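Local coordinates for protein malate dehydrogenase (Entamoeba histolytica, PDB 3I0P) that probably interconverts malate and oxaloacetate using bound NAD, as a two-subunit member of the malate/L-lactate dehydrogenase family, at residues 15-20 with 350-355; 182-187 with 249-254; 189-194 with 204-209; 354-357 with 362-365. All coordinates share one frame; numbering follows the deposited sequence. Where two conformers were deposited one is given.

Contact 1. Residues 15-20 with 350-355; sequences KEFMYQ and NEMKEL
Between residues 15-20 and 350-355, both helical, the nearest CA atoms are those of Phe17 and Met352, 8.5 Å apart, and the space between the two backbones is bridged mainly by one aromatic side chain. The ring of Phe17 is thrown clear of its own helix because CG stands anti to the backbone N (chi1 174°), and its far end rests against the turn formed by Met352 and Leu355. Phe17 CZ leads: it comes to 3.7 Å from Leu355 CB and also lies against the main-chain oxygen of Met352, both reached at a slant to the ring. One side of the ring end, CE2, meets the Met352 side chain, with 3.9 Å from Phe17 CE2 to Met352 CG. The thioether bends at its last torsion, chi3 70°, and this brings Met352 CE to 4.0 Å from Phe17 CD2, so the side chain runs past CE2 and CD2. Leu355 meets the aromatic group at about a right angle. All three residues are buried and the contact is apolar apart from the carbonyl. Val361 and Leu363 also pack on Phe17, while Phe55 and Ile60 of helix 55-64 cover Leu355. Phe17 thus packs helix 11-24, near the N-terminus, against helix 346-359, near the C-terminus, and this helix-helix packing joins the two ends of the chain.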
# COMPACT_ATOMS: atom_id res chain seq x y z
N LYS A 15 3.25 4.37 32.03
CA LYS A 15 4.34 3.45 31.66
C LYS A 15 4.65 2.45 32.75
O LYS A 15 4.61 1.25 32.52
CB LYS A 15 5.63 4.25 31.44
CG LYS A 15 6.13 4.42 30.03
CD LYS A 15 7.41 5.24 30.07
CE LYS A 15 8.38 4.84 28.96
NZ LYS A 15 9.10 6.04 28.42
N GLU A 16 4.98 2.96 33.94
CA GLU A 16 5.37 2.15 35.10
C GLU A 16 4.24 1.26 35.57
O GLU A 16 4.47 0.11 35.95
CB GLU A 16 5.82 3.06 36.25
CG GLU A 16 5.75 2.42 37.64
CD GLU A 16 6.93 1.51 37.96
OE1 GLU A 16 7.74 1.21 37.05
OE2 GLU A 16 7.06 1.09 39.13
N PHE A 17 3.02 1.79 35.52
CA PHE A 17 1.84 1.10 36.03
C PHE A 17 1.55 -0.11 35.19
O PHE A 17 1.27 -1.19 35.70
CB PHE A 17 0.63 2.04 36.03
CG PHE A 17 -0.66 1.37 36.41
CD1 PHE A 17 -0.92 1.04 37.75
CD2 PHE A 17 -1.61 1.06 35.44
CE1 PHE A 17 -2.12 0.42 38.11
CE2 PHE A 17 -2.81 0.43 35.80
CZ PHE A 17 -3.07 0.11 37.13
N MET A 18 1.63 0.09 33.88
CA MET A 18 1.35 -0.95 32.90
C MET A 18 2.32 -2.12 33.11
O MET A 18 1.93 -3.28 33.10
CB MET A 18 1.47 -0.36 31.51
CG MET A 18 0.32 -0.69 30.60
SD MET A 18 -0.27 0.62 29.51
CE MET A 18 1.25 1.37 28.90
N TYR A 19 3.58 -1.78 33.34
CA TYR A 19 4.65 -2.74 33.53
C TYR A 19 4.50 -3.52 34.85
O TYR A 19 4.77 -4.72 34.90
CB TYR A 19 5.98 -2.01 33.43
CG TYR A 19 7.21 -2.74 33.90
CD1 TYR A 19 7.78 -3.76 33.14
CD2 TYR A 19 7.84 -2.37 35.08
CE1 TYR A 19 8.94 -4.42 33.57
CE2 TYR A 19 9.00 -3.01 35.52
CZ TYR A 19 9.54 -4.03 34.76
OH TYR A 19 10.68 -4.66 35.20
N GLN A 20 4.07 -2.83 35.91
CA GLN A 20 3.86 -3.51 37.19
C GLN A 20 2.67 -4.46 37.14
O GLN A 20 2.74 -5.58 37.62
CB GLN A 20 3.73 -2.52 38.36
CG GLN A 20 4.95 -1.62 38.62
CD GLN A 20 6.24 -2.38 38.94
OE1 GLN A 20 6.24 -3.43 39.60
NE2 GLN A 20 7.37 -1.82 38.49
N ASN A 350 -10.85 4.73 36.29
CA ASN A 350 -11.52 3.73 37.11
C ASN A 350 -11.03 2.31 36.83
O ASN A 350 -10.86 1.51 37.77
CB ASN A 350 -13.04 3.87 37.01
CG ASN A 350 -13.53 5.20 37.61
OD1 ASN A 350 -12.97 5.69 38.59
ND2 ASN A 350 -14.56 5.78 37.01
N GLU A 351 -10.76 2.00 35.57
CA GLU A 351 -10.11 0.74 35.23
C GLU A 351 -8.74 0.61 35.92
O GLU A 351 -8.41 -0.46 36.44
CB GLU A 351 -9.96 0.57 33.73
CG GLU A 351 -11.23 0.21 33.00
CD GLU A 351 -11.06 0.23 31.50
OE1 GLU A 351 -9.96 0.59 31.03
OE2 GLU A 351 -12.02 -0.10 30.78
N MET A 352 -7.97 1.70 35.92
CA MET A 352 -6.62 1.70 36.52
C MET A 352 -6.70 1.48 38.03
O MET A 352 -5.97 0.65 38.58
CB MET A 352 -5.86 2.99 36.20
CG MET A 352 -5.46 3.13 34.74
SD MET A 352 -4.74 4.74 34.31
CE MET A 352 -3.16 4.69 35.14
N LYS A 353 -7.58 2.23 38.69
CA LYS A 353 -7.85 2.08 40.12
C LYS A 353 -8.18 0.63 40.48
O LYS A 353 -7.64 0.09 41.44
CB LYS A 353 -8.98 3.01 40.56
CG LYS A 353 -8.54 4.43 40.89
CD LYS A 353 -9.75 5.37 40.90
CE LYS A 353 -9.61 6.46 41.95
NZ LYS A 353 -9.48 5.87 43.33
N GLU A 354 -9.06 0.02 39.69
CA GLU A 354 -9.44 -1.37 39.91
C GLU A 354 -8.24 -2.33 39.84
O GLU A 354 -8.07 -3.17 40.73
CB GLU A 354 -10.53 -1.79 38.93
CG GLU A 354 -11.35 -2.99 39.41
CD GLU A 354 -12.32 -3.53 38.35
OE1 GLU A 354 -12.27 -3.07 37.17
OE2 GLU A 354 -13.13 -4.42 38.70
N LEU A 355 -7.42 -2.18 38.80
CA LEU A 355 -6.18 -2.97 38.66
C LEU A 355 -5.18 -2.71 39.79
O LEU A 355 -4.56 -3.64 40.30
CB LEU A 355 -5.52 -2.70 37.30
CG LEU A 355 -6.35 -3.00 36.06
CD1 LEU A 355 -5.79 -2.25 34.87
CD2 LEU A 355 -6.46 -4.49 35.77

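Contact 2. Residues 182-187 with 249-254; sequences GATSIS and CLSEFV. With NAD (nicotinamide-adenine-dinucleotide), chain B.
A water, and no direct polar bond, couples Thr184 to Ser251 across this buried contact, even though their CA atoms are only 5.2 Å apart. The setting is a loop-on-helix packing of the malate/L-lactate dehydrogenase fold: residues 182-187 leave strand 178-182 and run past helix 244-259. Thr184 carries the whole of the loop's share. Thr184 OG1 sits over the backbone of Ser251, 3.3 Å from Ser251 CA, while CG2, anti to the carbonyl carbon of its own residue, turns to the apolar flank of the helix. There Thr184 CG2 touches Leu250 CB at 4.1 Å and Val254 CG2 at 4.2 Å. The hydroxyl of Thr184 is hydrogen-bonded to the carbonyls of Asn164 and Thr163, and the water adds a donated bond of 2.9 Å to Thr184 OG1, so this buried oxygen is satisfied. The same water lies 2.7 Å from Ser251 OG, which completes the bridge. Further along the loop, Ser185 OG gives its proton to Ser187 O from above the carbonyl plane. Lys246 of the second subunit binds the carbonyls of Ala183, Ser185 and Ile186, tying the loop to the dimer interface. The other side of the loop faces the cofactor, and a nearly straight bond, 163° at the hydrogen, spans the 2.8 Å from Ala183 N to NAD O1N.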
# COMPACT_ATOMS: atom_id res chain seq x y z
N GLY A 182 -1.95 3.01 9.46
CA GLY A 182 -3.40 3.06 9.39
C GLY A 182 -4.06 1.84 8.79
O GLY A 182 -3.41 1.04 8.07
N ALA A 183 -5.35 1.70 9.09
CA ALA A 183 -6.17 0.61 8.57
C ALA A 183 -6.32 0.72 7.06
O ALA A 183 -6.25 1.81 6.50
CB ALA A 183 -7.51 0.62 9.23
N THR A 184 -6.56 -0.41 6.41
CA THR A 184 -6.88 -0.39 4.98
C THR A 184 -8.37 -0.13 4.74
O THR A 184 -8.79 0.12 3.61
CB THR A 184 -6.43 -1.66 4.28
OG1 THR A 184 -6.76 -2.79 5.10
CG2 THR A 184 -4.92 -1.64 4.04
N SER A 185 -9.17 -0.20 5.81
CA SER A 185 -10.52 0.36 5.81
C SER A 185 -10.44 1.85 6.17
O SER A 185 -9.47 2.28 6.82
CB SER A 185 -11.40 -0.38 6.82
OG SER A 185 -10.86 -0.29 8.12
N ILE A 186 -11.43 2.64 5.75
CA ILE A 186 -11.43 4.07 6.07
C ILE A 186 -11.27 4.27 7.59
O ILE A 186 -10.42 5.04 8.03
CB ILE A 186 -12.71 4.81 5.55
CG1 ILE A 186 -12.84 4.65 4.03
CG2 ILE A 186 -12.68 6.29 5.97
CD1 ILE A 186 -14.08 5.29 3.41
N SER A 187 -12.08 3.55 8.36
CA SER A 187 -12.03 3.59 9.82
C SER A 187 -11.75 2.21 10.42
O SER A 187 -12.15 1.19 9.85
CB SER A 187 -13.35 4.15 10.37
OG SER A 187 -13.45 3.99 11.77
N CYS A 249 -8.47 -4.29 -2.29
CA CYS A 249 -7.30 -5.06 -2.72
C CYS A 249 -6.12 -4.92 -1.77
O CYS A 249 -5.41 -5.90 -1.52
CB CYS A 249 -6.88 -4.69 -4.14
SG CYS A 249 -8.08 -5.25 -5.37
N LEU A 250 -5.92 -3.72 -1.24
CA LEU A 250 -4.83 -3.47 -0.29
C LEU A 250 -5.05 -4.22 1.03
O LEU A 250 -4.11 -4.81 1.57
CB LEU A 250 -4.63 -1.96 -0.06
CG LEU A 250 -4.10 -1.13 -1.25
CD1 LEU A 250 -4.16 0.39 -0.97
CD2 LEU A 250 -2.69 -1.54 -1.70
N SER A 251 -6.29 -4.19 1.52
CA SER A 251 -6.73 -5.01 2.65
C SER A 251 -6.37 -6.49 2.43
O SER A 251 -5.78 -7.12 3.30
CB SER A 251 -8.25 -4.84 2.84
OG SER A 251 -8.74 -5.55 3.96
N GLU A 252 -6.70 -7.02 1.25
CA GLU A 252 -6.36 -8.42 0.95
C GLU A 252 -4.85 -8.66 0.93
O GLU A 252 -4.37 -9.68 1.44
CB GLU A 252 -7.01 -8.90 -0.35
CG GLU A 252 -6.73 -10.37 -0.58
CD GLU A 252 -7.31 -10.93 -1.86
OE1 GLU A 252 -8.08 -10.25 -2.57
OE2 GLU A 252 -6.98 -12.09 -2.15
N PHE A 253 -4.10 -7.72 0.33
CA PHE A 253 -2.64 -7.74 0.34
C PHE A 253 -2.15 -7.97 1.76
O PHE A 253 -1.40 -8.92 2.03
CB PHE A 253 -2.08 -6.43 -0.23
CG PHE A 253 -0.61 -6.19 0.06
CD1 PHE A 253 0.36 -7.04 -0.46
CD2 PHE A 253 -0.21 -5.10 0.83
CE1 PHE A 253 1.72 -6.80 -0.19
CE2 PHE A 253 1.15 -4.86 1.10
CZ PHE A 253 2.10 -5.71 0.58
N VAL A 254 -2.61 -7.13 2.69
CA VAL A 254 -2.23 -7.26 4.09
C VAL A 254 -2.55 -8.66 4.63
O VAL A 254 -1.69 -9.30 5.25
CB VAL A 254 -2.89 -6.16 4.94
CG1 VAL A 254 -2.74 -6.48 6.43
CG2 VAL A 254 -2.26 -4.81 4.61
PA NAD B . -5.79 7.37 10.74
O1A NAD B . -5.78 8.03 12.10
O2A NAD B . -6.98 7.59 9.86
O5B NAD B . -4.46 7.87 9.99
C5B NAD B . -3.19 7.79 10.65
C4B NAD B . -2.01 7.97 9.69
O4B NAD B . -2.28 8.97 8.70
C3B NAD B . -0.75 8.44 10.39
O3B NAD B . 0.38 7.93 9.68
C2B NAD B . -0.81 9.95 10.26
O2B NAD B . 0.49 10.53 10.31
C1B NAD B . -1.42 10.11 8.88
N9A NAD B . -2.19 11.37 8.67
C8A NAD B . -3.30 11.75 9.32
N7A NAD B . -3.70 12.94 8.81
C5A NAD B . -2.84 13.29 7.83
C6A NAD B . -2.73 14.38 6.96
N6A NAD B . -3.62 15.40 6.99
N1A NAD B . -1.71 14.43 6.07
C2A NAD B . -0.80 13.44 6.01
N3A NAD B . -0.89 12.38 6.83
C4A NAD B . -1.89 12.29 7.75
O3 NAD B . -5.49 5.78 10.86
PN NAD B . -6.43 4.61 11.49
O1N NAD B . -6.80 3.68 10.35
O2N NAD B . -7.50 5.20 12.37
O5D NAD B . -5.44 3.80 12.45
C5D NAD B . -5.13 4.28 13.76
C4D NAD B . -4.30 3.26 14.53
O4D NAD B . -5.04 2.05 14.72
C3D NAD B . -3.03 2.87 13.77
O3D NAD B . -1.91 3.10 14.64
C2D NAD B . -3.21 1.40 13.41
O2D NAD B . -2.02 0.59 13.45
C1D NAD B . -4.18 0.93 14.47
N1N NAD B . -4.91 -0.27 14.07
C2N NAD B . -4.52 -1.46 14.58
C3N NAD B . -5.18 -2.63 14.22
C7N NAD B . -4.76 -3.96 14.78
O7N NAD B . -5.38 -4.96 14.44
N7N NAD B . -3.74 -4.02 15.62
C4N NAD B . -6.26 -2.56 13.33
C5N NAD B . -6.63 -1.31 12.81
C6N NAD B . -5.93 -0.17 13.20
O HOH W 1 -9.46 -3.63 5.76

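Contact 3. Residues 189-194 with 204-209; sequences TGRFEK and KSWASM. With NAD (nicotinamide-adenine-dinucleotide), chain B.
Arg191 first extends away from helix 189-197 and then folds at chi3 (-60°), a bend that sets its guanidinium above the indole of Trp206 and beside the NAD pyrophosphate. The guanidinium does not lie flat on the ring: the two planes stand 90° apart, so an edge of the cation is directed at the indole. Arg191 NH1 comes down over one face, offset toward the rim, 3.5 Å from Trp206 CZ2, and Arg191 CD rests at 3.7 Å from Trp206 CH2. With Arg191 CZ 4.8 Å from the centroid of the six-membered ring and 18° off its normal, the pair is a cation-pi interaction. Arg191 NH2 donates an almost linear bond of 2.9 Å to NAD O2N. Phe192 uses the rim of the indole instead, its CE1 3.8 Å from Trp206 CE3, and its CZ closes on Ala207 CB at 3.8 Å. Leu221 of helix 218-224 covers both Phe192 and Ala207. The indole NE1 bonds to the carbonyl of Val241 in the second subunit. A cation held between an aromatic face and a phosphate is consistent with charge neutralisation of the cofactor, and Trp206, behind the arginine, may steady it as a second-shell residue.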
# COMPACT_ATOMS: atom_id res chain seq x y z
N THR A 189 -12.35 -0.27 14.00
CA THR A 189 -13.46 -0.46 14.94
C THR A 189 -13.28 0.40 16.20
O THR A 189 -14.25 0.91 16.76
CB THR A 189 -13.60 -1.93 15.38
OG1 THR A 189 -12.43 -2.31 16.10
CG2 THR A 189 -13.78 -2.84 14.18
N GLY A 190 -12.03 0.57 16.63
CA GLY A 190 -11.69 1.36 17.81
C GLY A 190 -12.15 2.80 17.78
O GLY A 190 -12.47 3.38 18.82
N ARG A 191 -12.19 3.39 16.59
CA ARG A 191 -12.71 4.75 16.41
C ARG A 191 -14.22 4.78 16.72
O ARG A 191 -14.74 5.78 17.22
CB ARG A 191 -12.43 5.26 14.99
CG ARG A 191 -12.45 6.77 14.85
CD ARG A 191 -12.36 7.20 13.40
NE ARG A 191 -11.14 6.73 12.74
CZ ARG A 191 -10.82 6.96 11.47
NH1 ARG A 191 -11.63 7.67 10.68
NH2 ARG A 191 -9.68 6.49 10.98
N PHE A 192 -14.90 3.67 16.44
CA PHE A 192 -16.31 3.52 16.76
C PHE A 192 -16.55 3.43 18.29
O PHE A 192 -17.43 4.10 18.81
CB PHE A 192 -16.93 2.34 16.00
CG PHE A 192 -17.37 2.68 14.60
CD1 PHE A 192 -16.44 2.92 13.59
CD2 PHE A 192 -18.72 2.74 14.28
CE1 PHE A 192 -16.85 3.25 12.30
CE2 PHE A 192 -19.14 3.06 12.99
CZ PHE A 192 -18.20 3.31 12.00
N GLU A 193 -15.74 2.62 18.97
CA GLU A 193 -15.76 2.53 20.44
C GLU A 193 -15.53 3.90 21.07
O GLU A 193 -16.11 4.23 22.10
CB GLU A 193 -14.66 1.58 20.95
CG GLU A 193 -14.64 0.17 20.33
CD GLU A 193 -15.29 -0.90 21.19
OE1 GLU A 193 -15.77 -1.91 20.63
OE2 GLU A 193 -15.32 -0.74 22.44
N LYS A 194 -14.67 4.68 20.42
CA LYS A 194 -14.31 6.03 20.83
C LYS A 194 -15.51 6.95 20.68
O LYS A 194 -15.86 7.68 21.60
CB LYS A 194 -13.14 6.52 19.98
CG LYS A 194 -12.02 7.26 20.74
CD LYS A 194 -12.22 8.77 20.76
CE LYS A 194 -11.87 9.44 19.43
NZ LYS A 194 -10.40 9.51 19.18
N LYS A 204 -20.69 9.04 7.34
CA LYS A 204 -21.56 8.18 6.58
C LYS A 204 -20.83 7.18 5.73
O LYS A 204 -21.39 6.18 5.36
CB LYS A 204 -22.40 9.02 5.66
N SER A 205 -19.58 7.48 5.41
CA SER A 205 -18.78 6.63 4.56
C SER A 205 -18.14 5.47 5.28
O SER A 205 -17.77 4.52 4.66
CB SER A 205 -17.72 7.44 3.82
OG SER A 205 -16.93 8.20 4.71
N TRP A 206 -18.01 5.55 6.59
CA TRP A 206 -17.29 4.53 7.32
C TRP A 206 -17.91 3.14 7.36
O TRP A 206 -17.25 2.16 7.25
CB TRP A 206 -16.99 5.01 8.73
CG TRP A 206 -16.26 6.25 8.76
CD1 TRP A 206 -15.74 6.90 7.73
CD2 TRP A 206 -15.96 7.03 9.90
NE1 TRP A 206 -15.13 8.03 8.12
CE2 TRP A 206 -15.25 8.13 9.47
CE3 TRP A 206 -16.21 6.89 11.25
CZ2 TRP A 206 -14.81 9.08 10.33
CZ3 TRP A 206 -15.76 7.81 12.09
CH2 TRP A 206 -15.08 8.90 11.63
N ALA A 207 -19.21 3.07 7.51
CA ALA A 207 -19.87 1.79 7.73
C ALA A 207 -21.30 1.75 7.19
O ALA A 207 -21.87 2.77 6.83
CB ALA A 207 -19.84 1.43 9.20
N SER A 208 -21.86 0.54 7.14
CA SER A 208 -23.21 0.32 6.65
C SER A 208 -23.86 -0.86 7.35
O SER A 208 -23.18 -1.79 7.80
CB SER A 208 -23.19 0.09 5.13
OG SER A 208 -22.94 1.30 4.43
N MET A 209 -25.19 -0.80 7.48
CA MET A 209 -25.96 -1.94 7.96
C MET A 209 -26.09 -2.91 6.81
O MET A 209 -25.91 -2.52 5.66
CB MET A 209 -27.36 -1.49 8.44
CG MET A 209 -27.40 -0.76 9.81
SD MET A 209 -26.99 -1.74 11.28
CE MET A 209 -28.10 -3.15 11.13
PA NAD B . -5.79 7.37 10.74
O1A NAD B . -5.78 8.03 12.10
O2A NAD B . -6.98 7.59 9.86
O5B NAD B . -4.46 7.87 9.99
C5B NAD B . -3.19 7.79 10.65
C4B NAD B . -2.01 7.97 9.69
O4B NAD B . -2.28 8.97 8.70
C3B NAD B . -0.75 8.44 10.39
O3B NAD B . 0.38 7.93 9.68
C2B NAD B . -0.81 9.95 10.26
O2B NAD B . 0.49 10.53 10.31
C1B NAD B . -1.42 10.11 8.88
N9A NAD B . -2.19 11.37 8.67
C8A NAD B . -3.30 11.75 9.32
N7A NAD B . -3.70 12.94 8.81
C5A NAD B . -2.84 13.29 7.83
C6A NAD B . -2.73 14.38 6.96
N6A NAD B . -3.62 15.40 6.99
N1A NAD B . -1.71 14.43 6.07
C2A NAD B . -0.80 13.44 6.01
N3A NAD B . -0.89 12.38 6.83
C4A NAD B . -1.89 12.29 7.75
O3 NAD B . -5.49 5.78 10.86
PN NAD B . -6.43 4.61 11.49
O1N NAD B . -6.80 3.68 10.35
O2N NAD B . -7.50 5.20 12.37
O5D NAD B . -5.44 3.80 12.45
C5D NAD B . -5.13 4.28 13.76
C4D NAD B . -4.30 3.26 14.53
O4D NAD B . -5.04 2.05 14.72
C3D NAD B . -3.03 2.87 13.77
O3D NAD B . -1.91 3.10 14.64
C2D NAD B . -3.21 1.40 13.41
O2D NAD B . -2.02 0.59 13.45
C1D NAD B . -4.18 0.93 14.47
N1N NAD B . -4.91 -0.27 14.07
C2N NAD B . -4.52 -1.46 14.58
C3N NAD B . -5.18 -2.63 14.22
C7N NAD B . -4.76 -3.96 14.78
O7N NAD B . -5.38 -4.96 14.44
N7N NAD B . -3.74 -4.02 15.62
C4N NAD B . -6.26 -2.56 13.33
C5N NAD B . -6.63 -1.31 12.81
C6N NAD B . -5.93 -0.17 13.20

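Contact 4. Residues 354-357 with 362-365; sequences ELSS and PLPF
Ser356, on the last turns of helix 346-359, is the residue most covered here, and Leu363 and Pro362 of the C-terminal tail supply the covering. The chain leaves the helix, reverses and returns beside it, bringing Pro362 CA to 6.0 Å from Ser356 CA. The serine meets the tail with both atoms of its side chain. Ser356 CB touches the branch end of Leu363, at 4.0 Å from Leu363 CD2, while Ser356 OG lies over the main chain, 4.3 Å from Pro362 C, and beside Leu363 CB at 4.0 Å. That position follows from OG standing anti to the backbone N (chi1 176°). Pro362 takes part through its backbone, as its beta carbon is directed away from the helix segment. Leu363 also packs on Phe365: its CG stands 3.8 Å above one face of the Phe365 ring, and its side chain rests on Met352 as well. A long, weak ion pair joins the terminal carboxylate of Phe365 to Lys353. Between the two segments themselves, then, the contact depends on van der Waals packing, and the hydroxyl of Ser356 is hydrogen-bonded to the Val361 carbonyl, in the turn that leads to the tail.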
# COMPACT_ATOMS: atom_id res chain seq x y z
N GLU A 354 -9.06 0.02 39.69
CA GLU A 354 -9.44 -1.37 39.91
C GLU A 354 -8.24 -2.33 39.84
O GLU A 354 -8.07 -3.17 40.73
CB GLU A 354 -10.53 -1.79 38.93
CG GLU A 354 -11.35 -2.99 39.41
CD GLU A 354 -12.32 -3.53 38.35
OE1 GLU A 354 -12.27 -3.07 37.17
OE2 GLU A 354 -13.13 -4.42 38.70
N LEU A 355 -7.42 -2.18 38.80
CA LEU A 355 -6.18 -2.97 38.66
C LEU A 355 -5.18 -2.71 39.79
O LEU A 355 -4.56 -3.64 40.30
CB LEU A 355 -5.52 -2.70 37.30
CG LEU A 355 -6.35 -3.00 36.06
CD1 LEU A 355 -5.79 -2.25 34.87
CD2 LEU A 355 -6.46 -4.49 35.77
N SER A 356 -5.03 -1.45 40.17
CA SER A 356 -4.22 -1.06 41.32
C SER A 356 -4.63 -1.81 42.59
O SER A 356 -3.79 -2.35 43.32
CB SER A 356 -4.35 0.45 41.55
OG SER A 356 -3.65 0.83 42.71
N SER A 357 -5.95 -1.82 42.82
CA SER A 357 -6.59 -2.49 43.95
C SER A 357 -6.34 -4.00 43.95
O SER A 357 -5.85 -4.56 44.94
CB SER A 357 -8.09 -2.21 43.88
OG SER A 357 -8.69 -2.31 45.16
N PRO A 362 0.74 0.44 43.32
CA PRO A 362 0.43 1.78 43.82
C PRO A 362 0.16 2.79 42.71
O PRO A 362 0.77 2.74 41.64
CB PRO A 362 1.71 2.17 44.59
CG PRO A 362 2.45 0.88 44.81
CD PRO A 362 2.12 0.04 43.62
N LEU A 363 -0.78 3.69 42.98
CA LEU A 363 -1.14 4.76 42.07
C LEU A 363 -1.15 6.08 42.86
O LEU A 363 -1.43 6.07 44.06
CB LEU A 363 -2.52 4.48 41.48
CG LEU A 363 -2.76 4.70 39.99
CD1 LEU A 363 -1.56 4.28 39.15
CD2 LEU A 363 -3.99 3.91 39.59
N PRO A 364 -0.82 7.20 42.20
CA PRO A 364 -0.82 8.46 42.96
C PRO A 364 -2.21 9.11 43.12
O PRO A 364 -2.30 10.30 43.43
CB PRO A 364 0.13 9.35 42.16
CG PRO A 364 -0.04 8.87 40.74
CD PRO A 364 -0.22 7.37 40.86
N PHE A 365 -3.27 8.33 42.91
CA PHE A 365 -4.65 8.82 43.08
C PHE A 365 -5.64 7.68 43.37
O PHE A 365 -5.28 6.50 43.46
CB PHE A 365 -5.09 9.63 41.86
CG PHE A 365 -4.80 8.95 40.55
CD1 PHE A 365 -3.62 9.21 39.87
CD2 PHE A 365 -5.71 8.05 40.00
CE1 PHE A 365 -3.34 8.59 38.66
CE2 PHE A 365 -5.44 7.43 38.79
CZ PHE A 365 -4.25 7.70 38.12
OXT PHE A 365 -6.85 7.92 43.51

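Overall arrangement
The four contacts form two groups, though the nearest atoms of contacts 1 and 3 are about 9 Å apart. Contacts 1 and 4 have centres about 6 Å apart and share helix 346-359; 3.6 Å separates Phe17 CD1 from Leu363 CD1, so the C-terminal tail packs against both helices. Contacts 2 and 3, with centres about 15 Å apart, lie at the cofactor: loop 182-187 leads into helix 189-197, Ile186 and Ser187 pack on Trp206, and both contacts touch the NAD pyrophosphate and the second subunit. About 32 Å separates the centres of contacts 1 and 2, and contacts 2 and 3 are nested within the loop that contact 1 closes.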